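Local structure of periplasmic binding protein/LacI transcriptional regulator (Brachyspira murdochii, 4KQC) at residues 209-214 against 245-250; 64-69 against 87-92; 163-168 against 177-182; 10-15 against 43-48. The protein probably binds a carbohydrate, as a two-lobed solute-binding protein of the kind that serves ABC transporters. All coordinates share one frame; numbering follows the deposited sequence.

Contact 1: 209-214 against 245-250; sequences IYLSNE and LVVMGF
Two neighbouring parallel strands of one lobe's central sheet, 208-211 and 246-250, meet here and are joined by helix 214-223. Their backbones pair Ile209 with Val247 and Tyr210 with Met248, a selenomethionine. Ile209 N donates to Val246 O at 2.9 Å, Ile209 O accepts from Met248 N, and Leu211 N gives Met248 O a nearly straight bond of 2.8 Å (178° at the hydrogen). On the face carrying Ile209 and Val247, branched aliphatic side chains suit a buried position: Ile209 CB lies 4.2 Å from Val247 CG2, while Leu211 CD1 presses to 3.5 Å from Val247 CG1, a tight fit. Phe220 of the connecting helix touches all three, so this is the face that the helix of the beta-alpha-beta crossover covers, the repeating unit of the periplasmic binding protein fold. Tyr210 and Met248 turn to the other face, against helix 113-133. The Tyr210 ring swings alongside Phe250, the two side chains running abreast, and its OH comes to the edge of the Phe250 ring, 3.5 Å from CD2. The hydroxyl's hydrogen bond goes instead to Arg157 O, and the Arg157 side chain makes a cation-pi contact with Phe250. The backbone sets Phe250 CB 3.4 Å from Ser212 O, and a chi1 of -152°, with the ring swung away from its own N, lays the ring beside the tyrosine. Replacing Phe250 by an alanine would probably open a gap beside the Tyr210 hydroxyl and deprive Arg157 of its aromatic partner. Where strand 208-211 ends, Asn213 takes the N-cap of helix 214-223, its OD1 accepting from Met216 N while ND2 is hydrogen-bonded to Gln189 OE1.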
loop_
_atom_site.group_PDB
_atom_site.type_symbol
_atom_site.label_atom_id
_atom_site.label_comp_id
_atom_site.label_asym_id
_atom_site.label_seq_id
_atom_site.Cartn_x
_atom_site.Cartn_y
_atom_site.Cartn_z
ATOM N N ILE A 209 -12.424 -8.906 -7.746
ATOM C CA ILE A 209 -11.679 -9.012 -6.523
ATOM C C ILE A 209 -10.652 -7.920 -6.482
ATOM O O ILE A 209 -9.853 -7.767 -7.437
ATOM C CB ILE A 209 -10.969 -10.352 -6.466
ATOM C CG1 ILE A 209 -11.982 -11.535 -6.554
ATOM C CG2 ILE A 209 -10.124 -10.383 -5.206
ATOM C CD1 ILE A 209 -11.315 -12.920 -6.666
ATOM N N TYR A 210 -10.692 -7.121 -5.426
ATOM C CA TYR A 210 -9.680 -6.047 -5.194
ATOM C C TYR A 210 -8.689 -6.563 -4.112
ATOM O O TYR A 210 -9.073 -6.953 -2.997
ATOM C CB TYR A 210 -10.354 -4.769 -4.712
ATOM C CG TYR A 210 -9.426 -3.755 -4.083
ATOM C CD1 TYR A 210 -8.214 -3.405 -4.631
ATOM C CD2 TYR A 210 -9.789 -3.093 -2.934
ATOM C CE1 TYR A 210 -7.415 -2.395 -4.082
ATOM C CE2 TYR A 210 -8.974 -2.164 -2.359
ATOM C CZ TYR A 210 -7.813 -1.796 -2.915
ATOM O OH TYR A 210 -7.067 -0.852 -2.282
ATOM N N LEU A 211 -7.413 -6.610 -4.495
ATOM C CA LEU A 211 -6.289 -7.029 -3.680
ATOM C C LEU A 211 -5.560 -5.819 -3.100
ATOM O O LEU A 211 -4.963 -5.075 -3.855
ATOM C CB LEU A 211 -5.366 -7.859 -4.596
ATOM C CG LEU A 211 -5.969 -9.044 -5.358
ATOM C CD1 LEU A 211 -5.016 -9.507 -6.445
ATOM C CD2 LEU A 211 -6.333 -10.126 -4.369
ATOM N N SER A 212 -5.735 -5.530 -1.809
ATOM C CA SER A 212 -5.237 -4.294 -1.190
ATOM C C SER A 212 -3.734 -4.190 -1.005
ATOM O O SER A 212 -3.268 -3.102 -0.678
ATOM C CB SER A 212 -5.992 -3.953 0.102
ATOM O OG SER A 212 -5.701 -4.871 1.125
ATOM N N ASN A 213 -2.979 -5.278 -1.179
ATOM C CA ASN A 213 -1.541 -5.190 -1.095
ATOM C C ASN A 213 -0.882 -6.369 -1.785
ATOM O O ASN A 213 -1.556 -7.246 -2.314
ATOM C CB ASN A 213 -0.999 -4.921 0.329
ATOM C CG ASN A 213 -0.972 -6.133 1.185
ATOM O OD1 ASN A 213 -1.531 -7.135 0.835
ATOM N ND2 ASN A 213 -0.367 -6.018 2.373
ATOM N N GLU A 214 0.443 -6.349 -1.822
ATOM C CA GLU A 214 1.184 -7.428 -2.445
ATOM C C GLU A 214 0.954 -8.819 -1.810
ATOM O O GLU A 214 0.861 -9.836 -2.489
ATOM C CB GLU A 214 2.684 -7.054 -2.385
ATOM C CG GLU A 214 3.548 -8.044 -3.059
ATOM C CD GLU A 214 5.063 -7.675 -2.876
ATOM O OE1 GLU A 214 5.421 -6.609 -2.317
ATOM O OE2 GLU A 214 5.858 -8.521 -3.289
ATOM N N LEU A 245 -13.203 -13.349 -14.159
ATOM C CA LEU A 245 -12.980 -12.536 -12.982
ATOM C C LEU A 245 -12.152 -11.311 -13.308
ATOM O O LEU A 245 -11.196 -11.429 -14.076
ATOM C CB LEU A 245 -12.254 -13.341 -11.894
ATOM C CG LEU A 245 -13.052 -14.381 -11.214
ATOM C CD1 LEU A 245 -12.190 -15.292 -10.387
ATOM C CD2 LEU A 245 -14.035 -13.739 -10.239
ATOM N N VAL A 246 -12.563 -10.181 -12.765
ATOM C CA VAL A 246 -11.823 -8.916 -12.850
ATOM C C VAL A 246 -11.106 -8.689 -11.542
ATOM O O VAL A 246 -11.729 -8.425 -10.539
ATOM C CB VAL A 246 -12.728 -7.706 -13.162
ATOM C CG1 VAL A 246 -11.894 -6.434 -13.267
ATOM C CG2 VAL A 246 -13.499 -7.978 -14.463
ATOM N N VAL A 247 -9.799 -8.831 -11.597
ATOM C CA VAL A 247 -8.970 -8.775 -10.402
ATOM C C VAL A 247 -7.984 -7.612 -10.534
ATOM O O VAL A 247 -7.336 -7.470 -11.571
ATOM C CB VAL A 247 -8.242 -10.112 -10.194
ATOM C CG1 VAL A 247 -7.381 -10.073 -8.932
ATOM C CG2 VAL A 247 -9.224 -11.293 -10.175
HETATM N N MSE A 248 -7.895 -6.773 -9.518
HETATM C CA MSE A 248 -7.023 -5.568 -9.523
HETATM C C MSE A 248 -6.295 -5.513 -8.196
HETATM O O MSE A 248 -6.908 -5.794 -7.174
HETATM C CB MSE A 248 -7.853 -4.290 -9.800
HETATM C CG MSE A 248 -8.432 -4.394 -11.218
HETATM SE SE MSE A 248 -9.671 -2.901 -11.429
HETATM C CE MSE A 248 -9.996 -3.308 -13.317
ATOM N N GLY A 249 -5.074 -4.990 -8.212
ATOM C CA GLY A 249 -4.254 -4.935 -7.020
ATOM C C GLY A 249 -3.648 -3.602 -6.667
ATOM O O GLY A 249 -4.042 -2.554 -7.118
ATOM N N PHE A 250 -2.621 -3.691 -5.869
ATOM C CA PHE A 250 -1.957 -2.554 -5.249
ATOM C C PHE A 250 -0.482 -2.954 -5.031
ATOM O O PHE A 250 -0.134 -4.136 -4.706
ATOM C CB PHE A 250 -2.632 -2.313 -3.907
ATOM C CG PHE A 250 -2.596 -0.907 -3.402
ATOM C CD1 PHE A 250 -1.383 -0.243 -3.177
ATOM C CD2 PHE A 250 -3.779 -0.263 -3.151
ATOM C CE1 PHE A 250 -1.393 1.068 -2.702
ATOM C CE2 PHE A 250 -3.798 1.036 -2.681
ATOM C CZ PHE A 250 -2.567 1.698 -2.461
#

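Contact 2: 64-69 against 87-92; sequences DAIAFA and IPLIGF
Ile66 N donates to Pro88 O at 2.9 Å, and Ile66 O in turn receives Ile90 N, also at 2.9 Å, so both backbone polar atoms of Ile66 are used by the neighbouring strand. Phe68 repeats the pattern with Ile90 O and Phe92 N, but the last bond is less regular: Phe92 N stands 47° out of the carbonyl plane of Phe68. Proline suits position 88 because its carbonyl serves the ladder while its ring, lacking an N-H, rests with Pro88 CD 3.4 Å from Asp64 O. On one face the isoleucine and leucine branches pack methyl against methyl: Ile66 CD1 meets Ile87 CG2 at 3.8 Å, and Ile66 CG2 meets Leu89 CD1 at 3.9 Å. Gly91, paired with Phe68, adds no side chain there. On the other face small alanines allow an aromatic ring to lie close. Phe92 CG sits between its backbone N and carbonyl carbon (chi1 75°), which turns the ring back over the partner strand; Ala69 CB covers one face in a CH-pi contact, 4.1 Å from the ring centroid, and Phe68 N lies at the edge. The pair forms part of a beta-alpha-beta unit through helix 76-84. Helix 48-60 packs on Ile66 and Phe68, helix 273-288 on Ile90 and Phe92, and strand 6-10 continues the parallel sheet beyond 66-68.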
loop_
_atom_site.group_PDB
_atom_site.type_symbol
_atom_site.label_atom_id
_atom_site.label_comp_id
_atom_site.label_asym_id
_atom_site.label_seq_id
_atom_site.Cartn_x
_atom_site.Cartn_y
_atom_site.Cartn_z
ATOM N N ASP A 64 19.661 15.349 14.306
ATOM C CA ASP A 64 18.995 16.579 14.020
ATOM C C ASP A 64 17.466 16.476 13.711
ATOM O O ASP A 64 16.703 17.442 13.907
ATOM C CB ASP A 64 19.711 17.217 12.842
ATOM C CG ASP A 64 21.211 17.471 13.141
ATOM O OD1 ASP A 64 21.499 17.920 14.240
ATOM O OD2 ASP A 64 21.984 17.384 12.230
ATOM N N ALA A 65 17.069 15.301 13.257
ATOM C CA ALA A 65 15.725 14.940 13.032
ATOM C C ALA A 65 15.632 13.460 12.782
ATOM O O ALA A 65 16.643 12.800 12.543
ATOM C CB ALA A 65 15.181 15.710 11.830
ATOM N N ILE A 66 14.418 12.897 12.859
ATOM C CA ILE A 66 14.163 11.486 12.615
ATOM C C ILE A 66 13.023 11.393 11.631
ATOM O O ILE A 66 11.998 12.055 11.832
ATOM C CB ILE A 66 13.739 10.764 13.899
ATOM C CG1 ILE A 66 14.931 10.766 14.886
ATOM C CG2 ILE A 66 13.293 9.309 13.681
ATOM C CD1 ILE A 66 14.544 10.358 16.304
ATOM N N ALA A 67 13.193 10.541 10.628
ATOM C CA ALA A 67 12.081 10.105 9.759
ATOM C C ALA A 67 11.824 8.657 10.059
ATOM O O ALA A 67 12.787 7.834 10.137
ATOM C CB ALA A 67 12.415 10.310 8.291
ATOM N N PHE A 68 10.558 8.285 10.184
ATOM C CA PHE A 68 10.162 6.982 10.691
ATOM C C PHE A 68 8.974 6.365 9.953
ATOM O O PHE A 68 7.947 7.072 9.747
ATOM C CB PHE A 68 9.835 7.123 12.196
ATOM C CG PHE A 68 9.454 5.765 12.913
ATOM C CD1 PHE A 68 10.090 4.560 12.603
ATOM C CD2 PHE A 68 8.475 5.731 13.926
ATOM C CE1 PHE A 68 9.810 3.379 13.261
ATOM C CE2 PHE A 68 8.195 4.533 14.609
ATOM C CZ PHE A 68 8.832 3.344 14.264
ATOM N N ALA A 69 9.121 5.096 9.548
ATOM C CA ALA A 69 8.002 4.291 8.980
ATOM C C ALA A 69 7.881 3.076 9.851
ATOM O O ALA A 69 8.725 2.192 9.723
ATOM C CB ALA A 69 8.327 3.851 7.568
ATOM N N ILE A 87 13.359 16.371 19.427
ATOM C CA ILE A 87 13.876 15.973 18.085
ATOM C C ILE A 87 12.728 16.058 17.062
ATOM O O ILE A 87 11.705 15.425 17.254
ATOM C CB ILE A 87 14.452 14.573 18.115
ATOM C CG1 ILE A 87 15.667 14.462 19.081
ATOM C CG2 ILE A 87 14.876 14.145 16.723
ATOM C CD1 ILE A 87 16.010 13.020 19.441
ATOM N N PRO A 88 12.876 16.808 15.985
ATOM C CA PRO A 88 11.832 16.831 14.990
ATOM C C PRO A 88 11.589 15.451 14.397
ATOM O O PRO A 88 12.529 14.755 14.025
ATOM C CB PRO A 88 12.376 17.769 13.931
ATOM C CG PRO A 88 13.362 18.632 14.637
ATOM C CD PRO A 88 13.901 17.839 15.755
ATOM N N LEU A 89 10.314 15.086 14.333
ATOM C CA LEU A 89 9.874 13.762 13.902
ATOM C C LEU A 89 8.976 13.887 12.659
ATOM O O LEU A 89 7.971 14.572 12.710
ATOM C CB LEU A 89 9.141 13.034 15.053
ATOM C CG LEU A 89 8.634 11.653 14.751
ATOM C CD1 LEU A 89 9.743 10.643 14.359
ATOM C CD2 LEU A 89 7.799 11.164 15.927
ATOM N N ILE A 90 9.345 13.143 11.631
ATOM C CA ILE A 90 8.622 13.085 10.352
ATOM C C ILE A 90 8.191 11.662 10.167
ATOM O O ILE A 90 9.015 10.736 10.333
ATOM C CB ILE A 90 9.568 13.489 9.202
ATOM C CG1 ILE A 90 10.090 14.926 9.362
ATOM C CG2 ILE A 90 8.982 13.273 7.802
ATOM C CD1 ILE A 90 9.016 15.955 9.554
ATOM N N GLY A 91 6.943 11.429 9.789
ATOM C CA GLY A 91 6.568 10.090 9.310
ATOM C C GLY A 91 6.812 9.957 7.798
ATOM O O GLY A 91 6.742 10.956 7.014
ATOM N N PHE A 92 7.002 8.735 7.344
ATOM C CA PHE A 92 6.995 8.470 5.937
ATOM C C PHE A 92 6.425 7.123 5.601
ATOM O O PHE A 92 6.373 6.246 6.437
ATOM C CB PHE A 92 8.346 8.777 5.279
ATOM C CG PHE A 92 9.425 7.779 5.540
ATOM C CD1 PHE A 92 9.930 7.652 6.789
ATOM C CD2 PHE A 92 9.960 7.004 4.527
ATOM C CE1 PHE A 92 10.953 6.783 7.054
ATOM C CE2 PHE A 92 10.988 6.121 4.771
ATOM C CZ PHE A 92 11.492 5.995 6.062
#

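Contact 3: 163-168 against 177-182; sequences KRFTEL and GKYALQ
Phe165 points an edge of its ring at the face of Tyr179, an offset edge-to-face pair with planes 67° apart and centroids 5.7 Å apart. This joins helix 152-171 to strand 179-184, the last two elements of a beta-alpha-beta unit that begins with strand 141-146; the helix segment and the strand run antiparallel, at 177°. The two aromatic side chains come from opposite sides and overlap along their lengths, bringing Phe165 CE1 to 3.9 Å from Tyr179 CD2. At chi1 75° the Tyr179 ring is folded back over its own backbone, which lays it against the helix. Leu181, two residues along and so on the same side of the strand, crosses Phe165 at a slant with CD2 3.8 Å from Phe165 CD1. Phenylalanine suits the inward position, for it also packs on Ile143 of strand 141-146 and Met124 of helix 113-133. Tyrosine and threonine suit the more open margin, where their polar ends have partners: Tyr179 OH is hydrogen-bonded to Asp170 OD1, and Thr166 OG1 to Val162 O. Thr166 lies across the tyrosine at about a right angle, its CG2 3.6 Å from Tyr179 OH and its CA closer still, 3.4 Å from that oxygen.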
loop_
_atom_site.group_PDB
_atom_site.type_symbol
_atom_site.label_atom_id
_atom_site.label_comp_id
_atom_site.label_asym_id
_atom_site.label_seq_id
_atom_site.Cartn_x
_atom_site.Cartn_y
_atom_site.Cartn_z
ATOM N N LYS A 163 -15.776 3.426 -0.642
ATOM C CA LYS A 163 -16.422 4.753 -0.732
ATOM C C LYS A 163 -16.586 5.120 -2.196
ATOM O O LYS A 163 -17.680 5.471 -2.642
ATOM C CB LYS A 163 -15.620 5.850 0.018
ATOM C CG LYS A 163 -16.263 7.245 0.079
ATOM C CD LYS A 163 -17.122 7.458 1.339
ATOM C CE LYS A 163 -17.878 8.802 1.355
ATOM N NZ LYS A 163 -17.009 9.999 1.585
ATOM N N ARG A 164 -15.515 5.007 -2.971
ATOM C CA ARG A 164 -15.605 5.442 -4.365
ATOM C C ARG A 164 -16.505 4.503 -5.180
ATOM O O ARG A 164 -17.314 4.956 -6.006
ATOM C CB ARG A 164 -14.231 5.546 -5.002
ATOM C CG ARG A 164 -14.228 5.995 -6.454
ATOM C CD ARG A 164 -14.779 7.393 -6.594
ATOM N NE ARG A 164 -14.585 7.909 -7.945
ATOM C CZ ARG A 164 -15.190 8.972 -8.477
ATOM N NH1 ARG A 164 -16.017 9.743 -7.762
ATOM N NH2 ARG A 164 -14.946 9.283 -9.742
ATOM N N PHE A 165 -16.343 3.219 -5.034
ATOM C CA PHE A 165 -17.209 2.241 -5.759
ATOM C C PHE A 165 -18.703 2.416 -5.461
ATOM O O PHE A 165 -19.555 2.395 -6.379
ATOM C CB PHE A 165 -16.816 0.783 -5.469
ATOM C CG PHE A 165 -17.382 -0.173 -6.460
ATOM C CD1 PHE A 165 -18.632 -0.714 -6.298
ATOM C CD2 PHE A 165 -16.649 -0.538 -7.564
ATOM C CE1 PHE A 165 -19.162 -1.568 -7.234
ATOM C CE2 PHE A 165 -17.135 -1.421 -8.473
ATOM C CZ PHE A 165 -18.382 -1.958 -8.301
ATOM N N THR A 166 -19.007 2.721 -4.205
ATOM C CA THR A 166 -20.389 2.931 -3.778
ATOM C C THR A 166 -20.908 4.188 -4.415
ATOM O O THR A 166 -22.072 4.234 -4.858
ATOM C CB THR A 166 -20.408 2.930 -2.229
ATOM O OG1 THR A 166 -20.104 1.599 -1.793
ATOM C CG2 THR A 166 -21.744 3.334 -1.672
ATOM N N GLU A 167 -20.115 5.235 -4.445
ATOM C CA GLU A 167 -20.512 6.497 -5.056
ATOM C C GLU A 167 -20.834 6.273 -6.541
ATOM O O GLU A 167 -21.866 6.738 -7.057
ATOM C CB GLU A 167 -19.410 7.553 -4.826
ATOM C CG GLU A 167 -19.627 8.857 -5.555
ATOM C CD GLU A 167 -18.451 9.834 -5.515
ATOM O OE1 GLU A 167 -17.308 9.460 -5.176
ATOM O OE2 GLU A 167 -18.703 11.011 -5.852
ATOM N N LEU A 168 -19.955 5.566 -7.239
ATOM C CA LEU A 168 -20.177 5.400 -8.679
ATOM C C LEU A 168 -21.390 4.497 -8.945
ATOM O O LEU A 168 -22.214 4.783 -9.786
ATOM C CB LEU A 168 -18.937 4.799 -9.359
ATOM C CG LEU A 168 -17.661 5.666 -9.297
ATOM C CD1 LEU A 168 -16.457 4.893 -9.753
ATOM C CD2 LEU A 168 -17.840 6.935 -10.109
ATOM N N GLY A 177 -28.392 -0.668 -6.260
ATOM C CA GLY A 177 -29.153 -1.752 -5.712
ATOM C C GLY A 177 -28.825 -3.174 -6.170
ATOM O O GLY A 177 -29.419 -4.130 -5.693
ATOM N N LYS A 178 -27.901 -3.334 -7.117
ATOM C CA LYS A 178 -27.662 -4.635 -7.725
ATOM C C LYS A 178 -26.318 -5.204 -7.347
ATOM O O LYS A 178 -25.896 -6.141 -7.971
ATOM C CB LYS A 178 -27.694 -4.513 -9.243
ATOM C CG LYS A 178 -29.052 -4.123 -9.821
ATOM C CD LYS A 178 -28.984 -3.901 -11.322
ATOM C CE LYS A 178 -30.345 -3.615 -11.867
ATOM N NZ LYS A 178 -30.179 -3.356 -13.343
ATOM N N TYR A 179 -25.635 -4.611 -6.380
ATOM C CA TYR A 179 -24.283 -5.016 -6.085
ATOM C C TYR A 179 -24.098 -5.087 -4.602
ATOM O O TYR A 179 -24.785 -4.397 -3.800
ATOM C CB TYR A 179 -23.250 -4.071 -6.733
ATOM C CG TYR A 179 -23.151 -2.765 -6.006
ATOM C CD1 TYR A 179 -24.034 -1.719 -6.290
ATOM C CD2 TYR A 179 -22.227 -2.556 -5.017
ATOM C CE1 TYR A 179 -24.031 -0.535 -5.559
ATOM C CE2 TYR A 179 -22.181 -1.357 -4.312
ATOM C CZ TYR A 179 -23.068 -0.358 -4.583
ATOM O OH TYR A 179 -23.075 0.808 -3.877
ATOM N N ALA A 180 -23.133 -5.897 -4.168
ATOM C CA ALA A 180 -22.676 -5.920 -2.760
ATOM C C ALA A 180 -21.170 -6.065 -2.677
ATOM O O ALA A 180 -20.588 -6.875 -3.391
ATOM C CB ALA A 180 -23.291 -7.084 -2.031
ATOM N N LEU A 181 -20.545 -5.271 -1.836
ATOM C CA LEU A 181 -19.129 -5.324 -1.647
ATOM C C LEU A 181 -18.902 -6.240 -0.421
ATOM O O LEU A 181 -19.556 -6.059 0.617
ATOM C CB LEU A 181 -18.556 -3.934 -1.394
ATOM C CG LEU A 181 -18.721 -2.918 -2.518
ATOM C CD1 LEU A 181 -18.361 -1.486 -2.113
ATOM C CD2 LEU A 181 -17.917 -3.374 -3.705
ATOM N N GLN A 182 -18.019 -7.208 -0.532
ATOM C CA GLN A 182 -17.737 -8.143 0.527
ATOM C C GLN A 182 -16.320 -7.842 1.021
ATOM O O GLN A 182 -15.373 -8.141 0.326
ATOM C CB GLN A 182 -17.818 -9.548 -0.016
ATOM C CG GLN A 182 -19.177 -9.856 -0.564
ATOM C CD GLN A 182 -19.249 -11.284 -1.072
ATOM O OE1 GLN A 182 -18.286 -11.799 -1.654
ATOM N NE2 GLN A 182 -20.390 -11.930 -0.847
#

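Contact 4: 10-15 against 43-48; sequences VSKGFQ and ETESDS
One direct hydrogen bond crosses between the loops: Glu45 N donates to Gln15 OE1 at 2.9 Å, almost straight at 174°. Gln15 reaches it as an extended chain with CG anti to the backbone N (chi1 -172°), a length and an amide oxygen that suit this span. Water adds to the polar linkage. Water 4 donates to Gln15 OE1 and lies 2.6 Å from Ser46 OG; water 2 joins Gly13 O to Glu45 OE2, water 3 joins Phe14 N to Glu43 O, and water 1 relays Lys12 NZ to Glu45 OE1. The opposite charges of Lys12 and Glu45 do not meet directly, NZ of Lys12 standing 4.7 Å from OE1 of Glu45; Lys12 NZ is hydrogen-bonded to Ser94 OG. In the van der Waals contacts, methylene carbons of each residue rest against oxygens of the other: Lys12 CB lies 3.7 Å from Glu45 OE2 and Glu45 CG lies 3.6 Å from Lys12 O. A leucine in place of Glu45 would probably leave waters 1 and 2 without their carboxylate acceptor and cost Lys12 its water-relayed link to this loop. Within each loop, Ser11 OG accepts from Gly13 N in an ST turn, and Thr44 to Asp47 form a type I turn. Glycine suits position 13, whose phi is positive. The loops follow adjacent strands 6-10 and 36-40 and lead into helices 18-33 and 48-60, with Trp19 of the former packing on Lys12.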
loop_
_atom_site.group_PDB
_atom_site.type_symbol
_atom_site.label_atom_id
_atom_site.label_comp_id
_atom_site.label_asym_id
_atom_site.label_seq_id
_atom_site.Cartn_x
_atom_site.Cartn_y
_atom_site.Cartn_z
ATOM N N VAL A 10 14.542 5.589 9.949
ATOM C CA VAL A 10 14.219 4.245 10.390
ATOM C C VAL A 10 13.116 3.724 9.502
ATOM O O VAL A 10 12.006 4.239 9.530
ATOM C CB VAL A 10 13.857 4.252 11.881
ATOM C CG1 VAL A 10 13.446 2.856 12.307
ATOM C CG2 VAL A 10 15.010 4.809 12.709
ATOM N N SER A 11 13.461 2.742 8.673
ATOM C CA SER A 11 12.646 2.277 7.595
ATOM C C SER A 11 12.000 0.941 7.964
ATOM O O SER A 11 12.308 0.376 9.063
ATOM C CB SER A 11 13.554 2.014 6.365
ATOM O OG SER A 11 14.355 0.851 6.595
ATOM N N LYS A 12 11.236 0.352 7.070
ATOM C CA LYS A 12 10.711 -1.031 7.329
ATOM C C LYS A 12 11.659 -2.159 6.921
ATOM O O LYS A 12 11.317 -3.346 7.011
ATOM C CB LYS A 12 9.365 -1.212 6.646
ATOM C CG LYS A 12 8.269 -0.231 7.082
ATOM C CD LYS A 12 6.903 -0.675 6.613
ATOM C CE LYS A 12 5.864 0.415 6.837
ATOM N NZ LYS A 12 4.516 -0.097 6.529
ATOM N N GLY A 13 12.898 -1.823 6.571
ATOM C CA GLY A 13 13.836 -2.805 6.068
ATOM C C GLY A 13 13.593 -3.248 4.656
ATOM O O GLY A 13 12.750 -2.682 3.959
ATOM N N PHE A 14 14.370 -4.235 4.218
ATOM C CA PHE A 14 14.421 -4.628 2.822
ATOM C C PHE A 14 13.731 -5.942 2.518
ATOM O O PHE A 14 13.978 -6.499 1.450
ATOM C CB PHE A 14 15.855 -4.652 2.307
ATOM C CG PHE A 14 16.562 -3.352 2.430
ATOM C CD1 PHE A 14 16.082 -2.246 1.773
ATOM C CD2 PHE A 14 17.746 -3.213 3.138
ATOM C CE1 PHE A 14 16.704 -1.025 1.831
ATOM C CE2 PHE A 14 18.376 -1.962 3.210
ATOM C CZ PHE A 14 17.816 -0.854 2.564
ATOM N N GLN A 15 12.844 -6.438 3.390
ATOM C CA GLN A 15 12.000 -7.559 3.000
ATOM C C GLN A 15 11.435 -7.376 1.591
ATOM O O GLN A 15 11.425 -8.316 0.770
ATOM C CB GLN A 15 10.870 -7.750 3.980
ATOM C CG GLN A 15 10.091 -9.024 3.713
ATOM C CD GLN A 15 8.929 -9.215 4.643
ATOM O OE1 GLN A 15 8.802 -8.578 5.677
ATOM N NE2 GLN A 15 8.025 -10.083 4.246
ATOM N N GLU A 43 15.081 -6.900 9.622
ATOM C CA GLU A 43 15.331 -7.871 8.538
ATOM C C GLU A 43 14.053 -8.236 7.801
ATOM O O GLU A 43 14.043 -8.299 6.568
ATOM C CB GLU A 43 16.010 -9.140 9.072
ATOM C CG GLU A 43 16.078 -10.271 8.042
ATOM C CD GLU A 43 17.166 -11.298 8.311
ATOM O OE1 GLU A 43 18.139 -10.945 9.012
ATOM O OE2 GLU A 43 17.061 -12.443 7.795
ATOM N N THR A 44 12.992 -8.463 8.561
ATOM C CA THR A 44 11.648 -8.595 8.036
ATOM C C THR A 44 10.716 -7.675 8.765
ATOM O O THR A 44 11.000 -7.231 9.878
ATOM C CB THR A 44 11.115 -10.039 8.200
ATOM O OG1 THR A 44 10.685 -10.229 9.550
ATOM C CG2 THR A 44 12.130 -11.058 7.820
ATOM N N GLU A 45 9.578 -7.387 8.163
ATOM C CA GLU A 45 8.616 -6.475 8.783
ATOM C C GLU A 45 7.979 -7.036 10.054
ATOM O O GLU A 45 7.425 -6.253 10.825
ATOM C CB GLU A 45 7.602 -5.949 7.776
ATOM C CG GLU A 45 8.288 -5.188 6.661
ATOM C CD GLU A 45 7.295 -4.504 5.723
ATOM O OE1 GLU A 45 6.048 -4.539 5.944
ATOM O OE2 GLU A 45 7.708 -3.942 4.704
ATOM N N SER A 46 8.069 -8.333 10.309
ATOM C CA SER A 46 7.564 -8.879 11.572
ATOM C C SER A 46 8.488 -8.633 12.750
ATOM O O SER A 46 8.126 -8.913 13.893
ATOM C CB SER A 46 7.318 -10.382 11.410
ATOM O OG SER A 46 6.561 -10.588 10.244
ATOM N N ASP A 47 9.699 -8.092 12.504
ATOM C CA ASP A 47 10.726 -7.957 13.579
ATOM C C ASP A 47 10.531 -6.614 14.269
ATOM O O ASP A 47 11.348 -5.700 14.209
ATOM C CB ASP A 47 12.152 -8.135 13.019
ATOM C CG ASP A 47 12.410 -9.502 12.467
ATOM O OD1 ASP A 47 11.890 -10.521 13.028
ATOM O OD2 ASP A 47 13.211 -9.650 11.534
ATOM N N SER A 48 9.383 -6.476 14.935
ATOM C CA SER A 48 9.035 -5.234 15.607
ATOM C C SER A 48 10.021 -4.883 16.726
ATOM O O SER A 48 10.302 -3.697 16.931
ATOM C CB SER A 48 7.612 -5.308 16.201
ATOM O OG SER A 48 7.525 -6.302 17.201
HETATM O O HOH W 1 4.562 -2.862 8.183
HETATM O O HOH W 2 10.383 -4.260 3.485
HETATM O O HOH W 3 15.993 -6.523 5.375
HETATM O O HOH W 4 7.592 -10.158 7.951
HETATM O O HOH W 5 5.745 -7.577 4.836
#

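In the fold
The four contacts divide between the two lobes of the fold. Contacts 2 and 4 share one: strand 6-10 runs beside 66-68, and Ala67 O and Val10 N, 2.9 Å apart, probably form a hydrogen bond, as do Ala69 N and Val10 O at 3.0 Å. Contacts 1 and 3 share the other lobe's sheet, their centres 16 Å apart and their nearest atoms about 7 Å apart. Between lobes, contacts 1 and 2 have centres 32 Å apart, yet contacts 1 and 4 approach to about 7 Å between nearest atoms. In this family the ligand binds in the cleft between lobes, so the loops of contacts 1 and 4, which approach across it, probably border that cleft.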